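Local coordinates for glycoside hydrolase 15-related protein (Kribbella flavida, PDB 5Z3E), which hydrolyses the alpha-1,6-glucosidic linkage of isomaltose from the non-reducing end, releasing beta-D-glucose and D-glucose, at residues W73-S78 / Q149-G154; A211-L216 / Q236-I241; V302-A307 / G314-L319. The protein carries 1 engineered substitution. One frame throughout, in Å; residues are numbered along the deposited sequence. Where two conformers were deposited one is given.

Overall arrangement
All three contacts belong to the mostly helical catalytic domain of a family 15 glycoside hydrolase. Interaction 1 lies deepest, about 6 Å from the centre of the chain, with the side chain of Gln149 about 4 Å from that of Glu198, the inferred proton donor. Interaction 2 adjoins it, centres about 15 Å apart, where Thr150 packs on Ile212 and Asp151 on Ala211. Interaction 3, about 19 Å from interaction 1 between centres and not touching it, brings the side chain of Trp316 within about 4 Å of Ala355, the engineered position of the inferred catalytic base. Interactions 2 and 3 are about 26 Å apart between centres.

Interaction 1: residues W73-S78 / Q149-G154; sequences WLRDGS and QTDGYG
Next to the inferred catalytic residues, Arg75 on the first turn of helix 74-87 reaches across to Gln149, just ahead of helix 151-167, and Asp151, its first residue. Arg75 NH2 lies 2.8 Å from Asp151 OD2 in a salt bridge that uses the syn lone pair of the carboxylate, and the two flat groups are nearly coplanar. The same nitrogen donates to Gln149 OE1 at 3.1 Å, a fairly straight bond (164°). This oxygen, from one of two deposited conformers of Gln149, sits in the guanidinium plane, yet the amide is turned almost perpendicular to it, and NH2 stands above the amide's carbonyl plane. A bend at chi3 (62°) turns the arginine tip toward both acceptors.

In the (alpha/alpha)6 barrel of this family, helix starts such as these line the catalytic pocket. Here a glycerol, probably from the crystallisation liquor, bonds to Arg75 NH1 and Asp76 OD1; such molecules often mark pockets. Gln149 NE2 donates to the backbone oxygen of Asp195.

Beside the polar cluster the helices come close because Gly152 has no side chain: its CA is 4.5 Å from Arg75 CA, and Leu74 CB rests 3.5 Å from Gly152 O. Leu74 CD1 meets the Tyr153 ring obliquely, 3.6 Å from CE1. The phenol OH of Tyr153 is bonded to Pro131 O.

Interaction 2: residues A211-L216 / Q236-I241; sequences AIHGGL and QVAARI
Helix segments 211-216 and 236-241 run nearly antiparallel, their directions 154° apart and their axes 9.1 Å apart at closest approach, with His213 and Ala238 nearest each other at 5.1 Å between CA atoms. The small Ala238 allows this closeness, and the larger side chains fill in around it.

Leu216 reaches over with its CD1 branch, which meets Val237 CG1 at 3.6 Å, the two side chains crossing at a slant. That same methyl also lies 4.2 Å from Ile241 CD1, so one leucine branch spans two residues a helical turn apart on the partner. Ile241 in turn brings its CD1 against the other helix: it touches Ile212 CG2 at 3.8 Å, side chain crossing side chain at about a right angle, and comes equally close to the backbone N of His213. Ile241 CG2 lies 4.1 Å from His213 CB.

The imidazole is extended from its helix, with CG anti to the backbone N (chi1 177°), and this carries CD2 to the Ala238 carbonyl. Ala238 O lies at the ring edge, near its plane, 3.5 Å from CD2, while Ala238 CB is 3.7 Å from that carbon. Both ring nitrogens are engaged: ND1 with Phe275 O and NE2 with Arg242 NH1. A carbonyl at one and a guanidinium at the other suggest a neutral ring with its proton on ND1, and they probably fix its rotation.

Helices 206-220 and 231-248 thus join through a buried, largely apolar seam. Leu185 and Leu186 of helix 175-188 press on Ile212 and Val237, Trp189 covers Val237 and Ile241, and Ala211 turns to Asp151 and Met155 of helix 151-167.

Interaction 3: residues V302-A307 / G314-L319; sequences VHRFAA and GQWILL
Arg304 lies flat along the indole of Trp316, guanidinium and ring planes only 2° apart. Its CD sits over the five-membered ring, 3.6 Å from the centroid and 19° off the normal, in a CH-pi contact, and is 3.5 Å from Trp316 CE2; beyond it NH1 passes the rim of the six-membered ring, 3.7 Å from Trp316 CZ2. A bend at chi3 (-62°) swings the tip along the ring. Leu319 CD1 also packs against the arginine stem, at Arg304 CA and CG, and Leu319 CB against Val302 CG1 at 3.8 Å.

The backbone holds these groups in place. Trp316 N donates to Val302 O at 2.9 Å and almost straight, although the nitrogen stands above the plane of the Val302 carbonyl. Gly314 O gathers a weak, bent bond from His303 ND1 (2.9 Å) and a hydrogen from a water, which accepts from Arg304 N (2.9 Å) and so bridges the two segments. Over one face of the His303 ring lies Gln315 CG, 4.2 Å from the centroid, in a second CH-pi contact.

Strand 315-316 pairs antiparallel with strand 356-357 and leads straight into helix 317-329, with Trp316 as N-cap residue. In the family's (alpha/alpha)6 barrel, connections at the helix ends build the catalytic pocket. Here the backbone of Ile317 bonds to that of Ala355, the engineered residue where the inferred catalytic base would stand.

Farther out, Asp308 makes a salt bridge with Arg304 NE, and Trp197 and Phe310 also touch this arginine. His360 takes part twice, through its ND1 with His303 NE2 and through its backbone N with Gln315 OE1.

Interaction 1: residues W73-S78 / Q149-G154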
loop_
_atom_site.group_PDB
_atom_site.type_symbol
_atom_site.label_atom_id
_atom_site.label_comp_id
_atom_site.label_asym_id
_atom_site.label_seq_id
_atom_site.Cartn_x
_atom_site.Cartn_y
_atom_site.Cartn_z
ATOM N N TRP A 73 7.120 -7.710 -0.161
ATOM C CA TRP A 73 7.074 -6.315 -0.532
ATOM C C TRP A 73 6.710 -5.491 0.688
ATOM O O TRP A 73 5.837 -5.876 1.476
ATOM C CB TRP A 73 5.997 -6.057 -1.579
ATOM C CG TRP A 73 6.304 -6.394 -3.005
ATOM C CD1 TRP A 73 6.451 -5.478 -4.001
ATOM C CD2 TRP A 73 6.387 -7.675 -3.635
ATOM N NE1 TRP A 73 6.635 -6.084 -5.202
ATOM C CE2 TRP A 73 6.592 -7.442 -5.018
ATOM C CE3 TRP A 73 6.282 -9.001 -3.194
ATOM C CZ2 TRP A 73 6.661 -8.477 -5.945
ATOM C CZ3 TRP A 73 6.369 -10.040 -4.114
ATOM C CH2 TRP A 73 6.560 -9.767 -5.481
ATOM N N LEU A 74 7.330 -4.322 0.834
ATOM C CA LEU A 74 6.957 -3.418 1.905
ATOM C C LEU A 74 5.546 -2.849 1.728
ATOM O O LEU A 74 4.871 -2.595 2.724
ATOM C CB LEU A 74 7.970 -2.282 2.068
ATOM C CG LEU A 74 9.365 -2.722 2.421
ATOM C CD1 LEU A 74 10.225 -1.501 2.688
ATOM C CD2 LEU A 74 9.404 -3.659 3.572
ATOM N N ARG A 75 5.095 -2.639 0.490
ATOM C CA ARG A 75 3.728 -2.163 0.239
ATOM C C ARG A 75 2.716 -3.180 0.757
ATOM O O ARG A 75 1.936 -2.912 1.670
ATOM C CB ARG A 75 3.560 -1.872 -1.247
ATOM C CG ARG A 75 2.136 -1.648 -1.700
ATOM C CD ARG A 75 2.069 -1.201 -3.143
ATOM N NE ARG A 75 2.592 -2.195 -4.040
ATOM C CZ ARG A 75 3.741 -2.110 -4.718
ATOM N NH1 ARG A 75 4.141 -3.150 -5.417
ATOM N NH2 ARG A 75 4.440 -0.998 -4.711
ATOM N N ASP A 76 2.752 -4.386 0.184
ATOM C CA ASP A 76 1.809 -5.414 0.607
ATOM C C ASP A 76 1.939 -5.656 2.099
ATOM O O ASP A 76 0.958 -5.809 2.823
ATOM C CB ASP A 76 2.069 -6.741 -0.104
ATOM C CG ASP A 76 1.892 -6.697 -1.606
ATOM O OD1 ASP A 76 2.484 -5.785 -2.217
ATOM O OD2 ASP A 76 1.184 -7.584 -2.147
ATOM N N GLY A 77 3.186 -5.756 2.570
ATOM C CA GLY A 77 3.420 -6.126 3.948
ATOM C C GLY A 77 2.943 -5.097 4.948
ATOM O O GLY A 77 2.449 -5.454 6.015
ATOM N N SER A 78 3.085 -3.818 4.613
ATOM C CA SER A 78 2.677 -2.760 5.517
ATOM C C SER A 78 1.156 -2.689 5.681
ATOM O O SER A 78 0.651 -2.544 6.790
ATOM C CB SER A 78 3.216 -1.419 5.037
ATOM O OG SER A 78 4.626 -1.357 5.150
ATOM N N GLN A 149 10.981 1.538 -7.032
ATOM C CA GLN A 149 9.795 2.109 -6.402
ATOM C C GLN A 149 10.202 2.700 -5.067
ATOM O O GLN A 149 10.970 2.056 -4.330
ATOM C CB GLN A 149 8.734 1.035 -6.105
ATOM C CG GLN A 149 8.057 0.471 -7.354
ATOM C CD GLN A 149 7.060 -0.649 -7.040
ATOM O OE1 GLN A 149 7.185 -1.333 -6.044
ATOM N NE2 GLN A 149 6.067 -0.831 -7.883
ATOM N N THR A 150 9.633 3.840 -4.691
ATOM C CA THR A 150 9.860 4.407 -3.366
ATOM C C THR A 150 8.656 4.298 -2.438
ATOM O O THR A 150 8.778 4.603 -1.253
ATOM C CB THR A 150 10.294 5.855 -3.500
ATOM O OG1 THR A 150 9.338 6.491 -4.331
ATOM C CG2 THR A 150 11.719 5.958 -4.066
ATOM N N ASP A 151 7.493 3.892 -2.948
ATOM C CA ASP A 151 6.276 3.921 -2.131
ATOM C C ASP A 151 6.367 3.061 -0.889
ATOM O O ASP A 151 5.839 3.432 0.168
ATOM C CB ASP A 151 5.037 3.513 -2.947
ATOM C CG ASP A 151 5.108 2.120 -3.476
ATOM O OD1 ASP A 151 5.969 1.879 -4.350
ATOM O OD2 ASP A 151 4.340 1.262 -2.994
ATOM N N GLY A 152 6.985 1.889 -0.996
ATOM C CA GLY A 152 6.937 0.942 0.099
ATOM C C GLY A 152 7.613 1.447 1.355
ATOM O O GLY A 152 7.195 1.147 2.470
ATOM N N TYR A 153 8.680 2.227 1.193
ATOM C CA TYR A 153 9.371 2.792 2.332
ATOM C C TYR A 153 8.491 3.801 3.060
ATOM O O TYR A 153 8.502 3.872 4.289
ATOM C CB TYR A 153 10.721 3.421 1.871
ATOM C CG TYR A 153 11.625 2.361 1.263
ATOM C CD1 TYR A 153 12.323 1.473 2.072
ATOM C CD2 TYR A 153 11.747 2.182 -0.096
ATOM C CE1 TYR A 153 13.059 0.434 1.536
ATOM C CE2 TYR A 153 12.466 1.147 -0.639
ATOM C CZ TYR A 153 13.114 0.238 0.182
ATOM O OH TYR A 153 13.816 -0.845 -0.273
ATOM N N GLY A 154 7.723 4.595 2.305
ATOM C CA GLY A 154 6.776 5.512 2.923
ATOM C C GLY A 154 5.665 4.777 3.648
ATOM O O GLY A 154 5.274 5.140 4.765
#

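Interaction 2: residues A211-L216 / Q236-I241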
loop_
_atom_site.group_PDB
_atom_site.type_symbol
_atom_site.label_atom_id
_atom_site.label_comp_id
_atom_site.label_asym_id
_atom_site.label_seq_id
_atom_site.Cartn_x
_atom_site.Cartn_y
_atom_site.Cartn_z
ATOM N N ALA A 211 2.041 7.970 -0.617
ATOM C CA ALA A 211 2.594 7.030 0.345
ATOM C C ALA A 211 3.760 7.650 1.107
ATOM O O ALA A 211 3.896 7.491 2.317
ATOM C CB ALA A 211 3.035 5.770 -0.364
ATOM N N ILE A 212 4.654 8.327 0.370
ATOM C CA ILE A 212 5.789 8.989 1.005
ATOM C C ILE A 212 5.296 10.052 1.978
ATOM O O ILE A 212 5.760 10.133 3.111
ATOM C CB ILE A 212 6.751 9.541 -0.063
ATOM C CG1 ILE A 212 7.308 8.407 -0.920
ATOM C CG2 ILE A 212 7.856 10.352 0.616
ATOM C CD1 ILE A 212 8.132 8.884 -2.098
ATOM N N HIS A 213 4.367 10.887 1.527
ATOM C CA HIS A 213 3.766 11.894 2.378
ATOM C C HIS A 213 3.220 11.288 3.652
ATOM O O HIS A 213 3.442 11.809 4.747
ATOM C CB HIS A 213 2.661 12.611 1.599
ATOM C CG HIS A 213 1.902 13.626 2.393
ATOM N ND1 HIS A 213 0.832 13.328 3.200
ATOM C CD2 HIS A 213 2.071 14.963 2.502
ATOM C CE1 HIS A 213 0.393 14.458 3.751
ATOM N NE2 HIS A 213 1.125 15.469 3.352
ATOM N N GLY A 214 2.445 10.209 3.527
ATOM C CA GLY A 214 1.864 9.606 4.704
ATOM C C GLY A 214 2.913 9.158 5.702
ATOM O O GLY A 214 2.751 9.346 6.921
ATOM N N GLY A 215 3.987 8.538 5.227
ATOM C CA GLY A 215 5.045 8.129 6.116
ATOM C C GLY A 215 5.759 9.290 6.781
ATOM O O GLY A 215 6.069 9.240 7.976
ATOM N N LEU A 216 6.059 10.327 6.011
ATOM C CA LEU A 216 6.750 11.493 6.544
ATOM C C LEU A 216 5.913 12.242 7.559
ATOM O O LEU A 216 6.423 12.678 8.593
ATOM C CB LEU A 216 7.204 12.403 5.409
ATOM C CG LEU A 216 8.276 11.838 4.483
ATOM C CD1 LEU A 216 8.602 12.857 3.406
ATOM C CD2 LEU A 216 9.530 11.406 5.224
ATOM N N GLN A 236 8.514 19.494 6.370
ATOM C CA GLN A 236 8.795 20.426 5.290
ATOM C C GLN A 236 8.742 19.708 3.934
ATOM O O GLN A 236 8.177 20.228 2.976
ATOM C CB GLN A 236 10.113 21.130 5.506
ATOM C CG GLN A 236 10.203 22.405 4.657
ATOM C CD GLN A 236 9.343 23.559 5.193
ATOM O OE1 GLN A 236 9.463 23.918 6.358
ATOM N NE2 GLN A 236 8.466 24.129 4.401
ATOM N N VAL A 237 9.322 18.505 3.859
ATOM C CA VAL A 237 9.261 17.727 2.623
ATOM C C VAL A 237 7.823 17.293 2.349
ATOM O O VAL A 237 7.385 17.344 1.197
ATOM C CB VAL A 237 10.250 16.556 2.640
ATOM C CG1 VAL A 237 9.955 15.566 1.526
ATOM C CG2 VAL A 237 11.660 17.087 2.535
ATOM N N ALA A 238 7.067 16.894 3.369
ATOM C CA ALA A 238 5.669 16.567 3.136
ATOM C C ALA A 238 4.943 17.765 2.502
ATOM O O ALA A 238 4.123 17.596 1.594
ATOM C CB ALA A 238 4.998 16.095 4.400
ATOM N N ALA A 239 5.221 18.986 2.965
ATOM C CA ALA A 239 4.624 20.170 2.371
ATOM C C ALA A 239 5.054 20.346 0.912
ATOM O O ALA A 239 4.240 20.769 0.084
ATOM C CB ALA A 239 4.956 21.408 3.208
ATOM N N ARG A 240 6.321 20.052 0.612
ATOM C CA ARG A 240 6.812 20.097 -0.760
ATOM C C ARG A 240 6.083 19.098 -1.647
ATOM O O ARG A 240 5.773 19.399 -2.809
ATOM C CB ARG A 240 8.314 19.827 -0.799
ATOM C CG ARG A 240 9.160 20.895 -0.125
ATOM C CD ARG A 240 10.647 20.668 -0.235
ATOM N NE ARG A 240 11.354 21.766 0.401
ATOM C CZ ARG A 240 12.150 21.780 1.494
ATOM N NH1 ARG A 240 12.229 20.698 2.307
ATOM N NH2 ARG A 240 12.689 22.947 1.929
ATOM N N ILE A 241 5.795 17.904 -1.132
ATOM C CA ILE A 241 5.025 16.925 -1.872
ATOM C C ILE A 241 3.645 17.488 -2.197
ATOM O O ILE A 241 3.167 17.399 -3.327
ATOM C CB ILE A 241 4.918 15.602 -1.104
ATOM C CG1 ILE A 241 6.288 14.916 -1.023
ATOM C CG2 ILE A 241 3.892 14.701 -1.767
ATOM C CD1 ILE A 241 6.353 13.742 -0.074
#

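Interaction 3: residues V302-A307 / G314-L319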
loop_
_atom_site.group_PDB
_atom_site.type_symbol
_atom_site.label_atom_id
_atom_site.label_comp_id
_atom_site.label_asym_id
_atom_site.label_seq_id
_atom_site.Cartn_x
_atom_site.Cartn_y
_atom_site.Cartn_z
ATOM N N VAL A 302 -13.122 -2.639 -8.189
ATOM C CA VAL A 302 -12.397 -1.501 -8.696
ATOM C C VAL A 302 -11.193 -1.925 -9.554
ATOM O O VAL A 302 -10.318 -2.690 -9.107
ATOM C CB VAL A 302 -11.948 -0.578 -7.534
ATOM C CG1 VAL A 302 -11.126 0.585 -8.039
ATOM C CG2 VAL A 302 -13.138 -0.074 -6.747
ATOM N N HIS A 303 -11.136 -1.404 -10.775
ATOM C CA HIS A 303 -10.020 -1.599 -11.677
ATOM C C HIS A 303 -8.837 -0.695 -11.300
ATOM O O HIS A 303 -9.001 0.345 -10.656
ATOM C CB HIS A 303 -10.450 -1.252 -13.109
ATOM C CG HIS A 303 -11.470 -2.189 -13.691
ATOM N ND1 HIS A 303 -11.158 -3.487 -13.998
ATOM C CD2 HIS A 303 -12.742 -1.991 -14.080
ATOM C CE1 HIS A 303 -12.209 -4.074 -14.533
ATOM N NE2 HIS A 303 -13.186 -3.196 -14.619
ATOM N N ARG A 304 -7.656 -1.074 -11.757
ATOM C CA ARG A 304 -6.453 -0.298 -11.459
ATOM C C ARG A 304 -6.361 0.972 -12.293
ATOM O O ARG A 304 -6.136 2.063 -11.774
ATOM C CB ARG A 304 -5.192 -1.144 -11.623
ATOM C CG ARG A 304 -5.195 -2.419 -10.799
ATOM C CD ARG A 304 -3.852 -3.067 -10.647
ATOM N NE ARG A 304 -3.322 -3.472 -11.953
ATOM C CZ ARG A 304 -2.097 -3.965 -12.140
ATOM N NH1 ARG A 304 -1.289 -4.148 -11.106
ATOM N NH2 ARG A 304 -1.676 -4.246 -13.347
ATOM N N PHE A 305 -6.480 0.841 -13.624
ATOM C CA PHE A 305 -6.322 1.968 -14.527
ATOM C C PHE A 305 -6.856 1.514 -15.902
ATOM O O PHE A 305 -6.892 0.337 -16.184
ATOM C CB PHE A 305 -4.803 2.443 -14.640
ATOM C CG PHE A 305 -3.798 1.339 -14.916
ATOM C CD1 PHE A 305 -3.231 0.653 -13.889
ATOM C CD2 PHE A 305 -3.339 1.056 -16.241
ATOM C CE1 PHE A 305 -2.345 -0.353 -14.117
ATOM C CE2 PHE A 305 -2.417 0.019 -16.413
ATOM C CZ PHE A 305 -1.941 -0.696 -15.404
ATOM N N ALA A 306 -7.237 2.469 -16.732
ATOM C CA ALA A 306 -7.965 2.156 -17.982
ATOM C C ALA A 306 -7.199 1.220 -18.951
ATOM O O ALA A 306 -7.839 0.414 -19.588
ATOM C CB ALA A 306 -8.357 3.418 -18.668
ATOM N N ALA A 307 -5.864 1.362 -19.070
ATOM C CA ALA A 307 -5.044 0.499 -19.979
ATOM C C ALA A 307 -4.584 -0.825 -19.466
ATOM O O ALA A 307 -3.882 -1.580 -20.105
ATOM C CB ALA A 307 -3.818 1.307 -20.423
ATOM N N GLY A 314 -8.624 -6.856 -14.542
ATOM C CA GLY A 314 -9.747 -7.231 -13.717
ATOM C C GLY A 314 -9.971 -6.324 -12.528
ATOM O O GLY A 314 -9.424 -5.227 -12.453
ATOM N N GLN A 315 -10.817 -6.780 -11.623
ATOM C CA GLN A 315 -11.296 -6.013 -10.479
ATOM C C GLN A 315 -10.526 -6.438 -9.241
ATOM O O GLN A 315 -10.512 -7.622 -8.902
ATOM C CB GLN A 315 -12.791 -6.281 -10.284
ATOM C CG GLN A 315 -13.633 -5.828 -11.457
ATOM C CD GLN A 315 -14.989 -6.515 -11.461
ATOM O OE1 GLN A 315 -15.038 -7.736 -11.617
ATOM N NE2 GLN A 315 -16.070 -5.766 -11.313
ATOM N N TRP A 316 -9.885 -5.470 -8.579
ATOM C CA TRP A 316 -8.941 -5.771 -7.507
ATOM C C TRP A 316 -9.571 -5.613 -6.139
ATOM O O TRP A 316 -10.056 -4.536 -5.755
ATOM C CB TRP A 316 -7.719 -4.861 -7.639
ATOM C CG TRP A 316 -6.795 -5.335 -8.734
ATOM C CD1 TRP A 316 -7.024 -5.405 -10.081
ATOM C CD2 TRP A 316 -5.480 -5.858 -8.530
ATOM N NE1 TRP A 316 -5.932 -5.951 -10.715
ATOM C CE2 TRP A 316 -4.976 -6.231 -9.784
ATOM C CE3 TRP A 316 -4.678 -6.020 -7.398
ATOM C CZ2 TRP A 316 -3.703 -6.745 -9.938
ATOM C CZ3 TRP A 316 -3.426 -6.544 -7.550
ATOM C CH2 TRP A 316 -2.937 -6.893 -8.816
ATOM N N ILE A 317 -9.501 -6.683 -5.340
ATOM C CA ILE A 317 -10.047 -6.696 -3.999
ATOM C C ILE A 317 -9.466 -5.545 -3.172
ATOM O O ILE A 317 -10.192 -4.839 -2.464
ATOM C CB ILE A 317 -9.834 -8.054 -3.312
ATOM C CG1 ILE A 317 -10.853 -9.111 -3.800
ATOM C CG2 ILE A 317 -9.930 -7.933 -1.808
ATOM C CD1 ILE A 317 -10.801 -9.464 -5.253
ATOM N N LEU A 318 -8.138 -5.357 -3.237
ATOM C CA LEU A 318 -7.502 -4.364 -2.381
ATOM C C LEU A 318 -7.966 -2.957 -2.730
ATOM O O LEU A 318 -7.996 -2.091 -1.864
ATOM C CB LEU A 318 -5.972 -4.531 -2.427
ATOM C CG LEU A 318 -5.265 -4.158 -3.716
ATOM C CD1 LEU A 318 -4.883 -2.684 -3.720
ATOM C CD2 LEU A 318 -4.039 -5.007 -3.933
ATOM N N LEU A 319 -8.297 -2.716 -4.001
ATOM C CA LEU A 319 -8.748 -1.409 -4.433
ATOM C C LEU A 319 -10.213 -1.172 -4.056
ATOM O O LEU A 319 -10.569 -0.048 -3.696
ATOM C CB LEU A 319 -8.518 -1.186 -5.910
ATOM C CG LEU A 319 -7.054 -1.120 -6.347
ATOM C CD1 LEU A 319 -6.969 -0.910 -7.836
ATOM C CD2 LEU A 319 -6.301 -0.012 -5.592
HETATM O O HOH W 1 -7.681 -3.352 -13.544
#